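Local coordinates for protein citryl-spermidine/3,4-dihydroxybenzoyl-citryl-spermidine:spermidine ligase (Bacillus anthracis, PDB 3TO3) that catalyses the ATP-dependent condensation of spermidine with citryl-spermidine intermediates in the biosynthesis of petrobactin, a siderophore used by Bacillus anthracis for iron acquisition and virulence, at residues 437-442 / 509-514; 176-179 / 184-187. All blocks are in the same frame, centred on the assembly; numbering follows the deposited sequence. Where two conformers were deposited one is given.

Interaction 1 (437-442 / 509-514). With ATP (adenosine-5'-triphosphate), chain E.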
# COMPACT_ATOMS: atom_id res chain seq x y z
N GLU B 437 11.99 25.78 -12.67
CA GLU B 437 12.05 25.38 -11.29
C GLU B 437 13.53 25.10 -11.06
O GLU B 437 14.16 24.23 -11.65
CB GLU B 437 11.25 24.11 -11.11
CG GLU B 437 10.69 23.90 -9.72
CD GLU B 437 10.12 22.49 -9.55
OE1 GLU B 437 9.70 22.16 -8.42
OE2 GLU B 437 10.10 21.71 -10.54
N SER B 438 14.06 25.91 -10.18
CA SER B 438 15.47 26.13 -9.89
C SER B 438 16.04 25.39 -8.69
O SER B 438 17.03 25.83 -8.11
CB SER B 438 15.86 27.61 -9.96
OG SER B 438 14.79 28.45 -9.54
N HIS B 439 15.34 24.36 -8.21
CA HIS B 439 15.84 23.64 -7.04
C HIS B 439 17.14 22.90 -7.41
O HIS B 439 17.58 22.93 -8.57
CB HIS B 439 14.81 22.63 -6.53
CG HIS B 439 13.49 23.23 -6.10
ND1 HIS B 439 12.30 22.88 -6.70
CD2 HIS B 439 13.17 24.08 -5.10
CE1 HIS B 439 11.30 23.52 -6.11
NE2 HIS B 439 11.80 24.25 -5.13
N GLY B 440 17.74 22.24 -6.44
CA GLY B 440 19.05 21.63 -6.64
C GLY B 440 19.13 20.49 -7.64
O GLY B 440 20.17 20.31 -8.30
N GLN B 441 18.05 19.72 -7.77
CA GLN B 441 18.08 18.52 -8.59
C GLN B 441 17.78 18.83 -10.06
O GLN B 441 17.90 17.95 -10.92
CB GLN B 441 17.09 17.49 -8.03
CG GLN B 441 17.58 16.03 -8.12
CD GLN B 441 16.98 15.26 -9.31
OE1 GLN B 441 15.91 15.62 -9.82
NE2 GLN B 441 17.67 14.21 -9.76
N ASN B 442 17.41 20.07 -10.36
CA ASN B 442 17.15 20.50 -11.73
C ASN B 442 18.35 21.10 -12.44
O ASN B 442 18.24 21.55 -13.59
CB ASN B 442 16.02 21.52 -11.77
CG ASN B 442 14.70 20.92 -11.37
OD1 ASN B 442 13.78 21.61 -10.92
ND2 ASN B 442 14.60 19.59 -11.51
N LEU B 509 13.51 33.59 -5.00
CA LEU B 509 13.83 33.65 -3.58
C LEU B 509 13.68 32.26 -2.96
O LEU B 509 14.58 31.79 -2.26
CB LEU B 509 12.96 34.67 -2.83
CG LEU B 509 13.17 36.10 -3.30
CD1 LEU B 509 12.35 37.05 -2.41
CD2 LEU B 509 14.65 36.48 -3.34
N ASP B 510 12.53 31.64 -3.23
CA ASP B 510 12.13 30.38 -2.62
C ASP B 510 12.79 29.16 -3.24
O ASP B 510 13.32 28.31 -2.56
CB ASP B 510 10.61 30.25 -2.75
CG ASP B 510 9.98 29.51 -1.59
OD1 ASP B 510 10.46 29.67 -0.46
OD2 ASP B 510 8.98 28.80 -1.80
N ALA B 511 12.78 29.05 -4.55
CA ALA B 511 13.29 27.83 -5.13
C ALA B 511 14.82 27.89 -5.31
O ALA B 511 15.56 27.07 -4.76
CB ALA B 511 12.57 27.48 -6.41
N LEU B 512 15.28 28.84 -6.10
CA LEU B 512 16.72 28.99 -6.32
C LEU B 512 17.54 29.18 -5.03
O LEU B 512 18.57 28.53 -4.86
CB LEU B 512 17.01 30.14 -7.29
CG LEU B 512 18.48 30.32 -7.71
CD1 LEU B 512 19.06 29.08 -8.47
CD2 LEU B 512 18.62 31.60 -8.54
N PHE B 513 17.07 30.06 -4.14
CA PHE B 513 17.88 30.53 -3.00
C PHE B 513 17.57 29.79 -1.72
O PHE B 513 18.37 29.00 -1.28
CB PHE B 513 17.76 32.04 -2.81
CG PHE B 513 18.54 32.84 -3.83
CD1 PHE B 513 19.72 32.36 -4.34
CD2 PHE B 513 18.07 34.05 -4.30
CE1 PHE B 513 20.45 33.07 -5.28
CE2 PHE B 513 18.77 34.75 -5.24
CZ PHE B 513 19.96 34.27 -5.74
N LEU B 514 16.39 30.03 -1.16
CA LEU B 514 16.01 29.44 0.10
C LEU B 514 16.20 27.91 0.16
O LEU B 514 16.85 27.43 1.06
CB LEU B 514 14.57 29.86 0.46
CG LEU B 514 14.07 29.56 1.88
CD1 LEU B 514 12.81 30.37 2.22
CD2 LEU B 514 13.76 28.09 2.03
PB ATP E . 12.25 13.98 -11.17
O1B ATP E . 11.96 12.52 -11.45
O2B ATP E . 11.03 14.80 -11.47
O3B ATP E . 13.47 14.44 -12.05
PA ATP E . 11.72 13.85 -8.51
O1A ATP E . 10.74 12.79 -8.96
O2A ATP E . 11.03 15.13 -8.04
O3A ATP E . 12.68 14.20 -9.69
O5' ATP E . 12.56 13.24 -7.33
C5' ATP E . 13.86 13.63 -7.11
C4' ATP E . 14.41 13.34 -5.83
O4' ATP E . 15.57 14.20 -5.58
C3' ATP E . 13.44 13.65 -4.76
O3' ATP E . 13.17 12.52 -4.03
C2' ATP E . 14.09 14.67 -3.93
O2' ATP E . 13.79 14.50 -2.61
C1' ATP E . 15.53 14.42 -4.20
N9 ATP E . 16.44 15.47 -3.79
C8 ATP E . 17.53 15.26 -3.04
N7 ATP E . 18.13 16.45 -2.86
C5 ATP E . 17.43 17.41 -3.49
C6 ATP E . 17.60 18.79 -3.63
N6 ATP E . 18.73 19.43 -3.01
N1 ATP E . 16.70 19.50 -4.36
C2 ATP E . 15.65 18.88 -4.93
N3 ATP E . 15.46 17.55 -4.82
C4 ATP E . 16.33 16.79 -4.10
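Ser438 and His439 meet Ala511 and Leu512 where the nucleotide- and magnesium-binding loop of this IucA/IucC-family synthetase, running from strand 434-435 into the antiparallel pair 443-448/451-457, backs onto helix 502-528. At 509-514 the helix widens into a pi-type turn, evident from the backbone bond of Leu514 N to Leu509 O (2.8 Å).

The contact across the segments is made by packing. Ala511 points its methyl at the loop, and in one of the two deposited His439 conformers the CB of Ala511 lies 3.6 Å from His439 NE2, obliquely to the ring. There the His439 ring is folded beside its own backbone N (chi1 -60°), which swings it back to the helix although the CB leaves in the other direction. Leu512 flanks Ser438 twice: its CB is 3.6 Å from Ser438 OG and its CD1 3.8 Å from Ser438 CB.

Polar atoms find their partners beyond this pair of segments. Ser438 OG is 3.5 Å from Leu512 N but poorly angled, and instead makes a weak hydrogen bond to Leu436 O. Ser438 O accepts from Asn516 ND2, one turn further along the same helix.

On the nucleotide side, Gly440 N comes to 3.6 Å from ATP N1. Gln441 and Asn442 share the magnesium site with Asp459. The Gln441 chain, bent at chi2 (-100°), passes the ribose and ends with OE1 3.5 Å from O3B of the ATP.

Interaction 2 (176-179 / 184-187)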
# COMPACT_ATOMS: atom_id res chain seq x y z
N ARG B 176 14.08 -5.60 -0.40
CA ARG B 176 14.63 -6.29 -1.55
C ARG B 176 14.51 -5.46 -2.83
O ARG B 176 15.48 -5.29 -3.55
CB ARG B 176 13.97 -7.66 -1.69
CG ARG B 176 14.80 -8.68 -2.44
CD ARG B 176 14.34 -10.10 -2.14
NE ARG B 176 14.92 -10.58 -0.90
CZ ARG B 176 16.17 -11.01 -0.81
NH1 ARG B 176 16.94 -11.00 -1.89
NH2 ARG B 176 16.66 -11.43 0.35
N ASP B 177 13.32 -4.93 -3.09
CA ASP B 177 13.15 -3.97 -4.17
C ASP B 177 14.05 -2.75 -3.99
O ASP B 177 14.55 -2.19 -4.97
CB ASP B 177 11.69 -3.54 -4.28
CG ASP B 177 10.82 -4.56 -5.02
OD1 ASP B 177 11.34 -5.31 -5.89
OD2 ASP B 177 9.60 -4.60 -4.72
N ASN B 178 14.24 -2.34 -2.75
CA ASN B 178 15.07 -1.16 -2.50
C ASN B 178 16.51 -1.42 -2.96
O ASN B 178 17.13 -0.57 -3.64
CB ASN B 178 15.04 -0.75 -1.01
CG ASN B 178 15.73 0.55 -0.79
OD1 ASN B 178 15.34 1.58 -1.40
ND2 ASN B 178 16.81 0.54 0.02
N PHE B 179 17.04 -2.59 -2.58
CA PHE B 179 18.32 -3.08 -3.06
C PHE B 179 18.39 -3.12 -4.60
O PHE B 179 19.42 -2.81 -5.18
CB PHE B 179 18.62 -4.46 -2.53
CG PHE B 179 19.32 -4.46 -1.21
CD1 PHE B 179 20.24 -3.49 -0.89
CD2 PHE B 179 19.06 -5.44 -0.28
CE1 PHE B 179 20.88 -3.51 0.35
CE2 PHE B 179 19.70 -5.45 0.94
CZ PHE B 179 20.61 -4.49 1.25
N GLU B 184 21.23 4.27 -5.01
CA GLU B 184 22.50 4.11 -4.28
C GLU B 184 23.25 2.84 -4.72
O GLU B 184 24.48 2.77 -4.62
CB GLU B 184 22.30 4.03 -2.76
CG GLU B 184 21.56 5.20 -2.12
CD GLU B 184 20.08 4.91 -1.86
OE1 GLU B 184 19.44 4.23 -2.69
OE2 GLU B 184 19.58 5.34 -0.80
N PHE B 185 22.49 1.84 -5.17
CA PHE B 185 23.08 0.53 -5.42
C PHE B 185 23.54 0.30 -6.85
O PHE B 185 24.22 -0.70 -7.13
CB PHE B 185 22.18 -0.57 -4.87
CG PHE B 185 21.71 -0.28 -3.49
CD1 PHE B 185 20.41 0.18 -3.26
CD2 PHE B 185 22.59 -0.36 -2.41
CE1 PHE B 185 19.98 0.49 -1.98
CE2 PHE B 185 22.16 -0.06 -1.14
CZ PHE B 185 20.83 0.36 -0.92
N MSE B 186 23.20 1.23 -7.73
CA MSE B 186 23.75 1.29 -9.10
C MSE B 186 23.60 -0.01 -9.83
O MSE B 186 24.53 -0.47 -10.48
CB MSE B 186 25.23 1.64 -9.07
CG MSE B 186 25.52 3.07 -8.67
SE MSE B 186 27.41 3.45 -8.90
CE MSE B 186 28.10 2.47 -7.37
N ARG B 187 22.44 -0.63 -9.69
CA ARG B 187 22.19 -1.92 -10.31
C ARG B 187 21.73 -1.68 -11.74
O ARG B 187 20.89 -0.83 -11.98
CB ARG B 187 21.13 -2.67 -9.53
CG ARG B 187 21.64 -3.30 -8.25
CD ARG B 187 22.30 -4.63 -8.53
NE ARG B 187 22.81 -5.25 -7.32
CZ ARG B 187 24.02 -5.03 -6.81
NH1 ARG B 187 24.85 -4.19 -7.41
NH2 ARG B 187 24.40 -5.65 -5.69
O HOH W 1 18.68 3.09 0.44
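Glu184 OE2 has two partners, a salt bridge to Lys168 and a water that donates to it at 2.7 Å. The same water accepts from Asn178 ND2 at 3.2 Å, so a single solvent molecule links the helix residue to the loop residue. A second link is Arg170, whose NH1 bonds to both Asn178 OD1 and Glu184 OE1. Both ends of the Asn178 amide therefore have partners, which should fix its rotation, and the two cations beside Glu184 would probably stabilise its carboxylate as an anion.

Phe185 supplies the apolar part of the contact. Its ring forms a T-shaped stack with Phe179, the centroids 5.2 Å apart and the planes at 74°, with Phe179 presenting its edge. Phe179 CD1 stands 3.8 Å above the centre of the Phe185 ring, while Glu184 CB covers the opposite face, so the ring is clamped on both sides. Asn178 crosses it at about a right angle, the amide and ring planes 85° apart, and its ND2 lies 3.7 Å from Phe185 CE1.

The backbone also contributes. Phe179 O comes to 3.6 Å from Phe185 CB. Turning CG beside the backbone N (chi1 -46°) brings the Phe185 ring alongside the helix, with its CD1 3.4 Å from Asn178 O. Arg187 adds its CG against Phe179 O. Ile134 of helix 115-138 touches both phenylalanines.

Taken together, this is local packing of a short helix, 175-181, against the loop that follows it and leads to strand 192-197, fastened by an edge-to-face aromatic pair.

Overall arrangement
The two interactions lie in different parts of the chain, interaction 2 in the IucA/IucC region and interaction 1 in the FhuF-like region, and do not touch: their centres are 28 Å apart, their nearest atoms about 12 Å. Interaction 1 is a buried contact, about 9 Å from the centre of the chain against 20 Å for interaction 2, and packs the loop that holds ATP- and magnesium-binding residues against helix 502-528. Interaction 2 joins near neighbours in sequence and is partly buried, with Arg187 exposed at its rim. Interaction 1 relies on aliphatic and imidazole packing, whereas interaction 2 combines an aromatic stack with a water bridge and surrounding salt bridges.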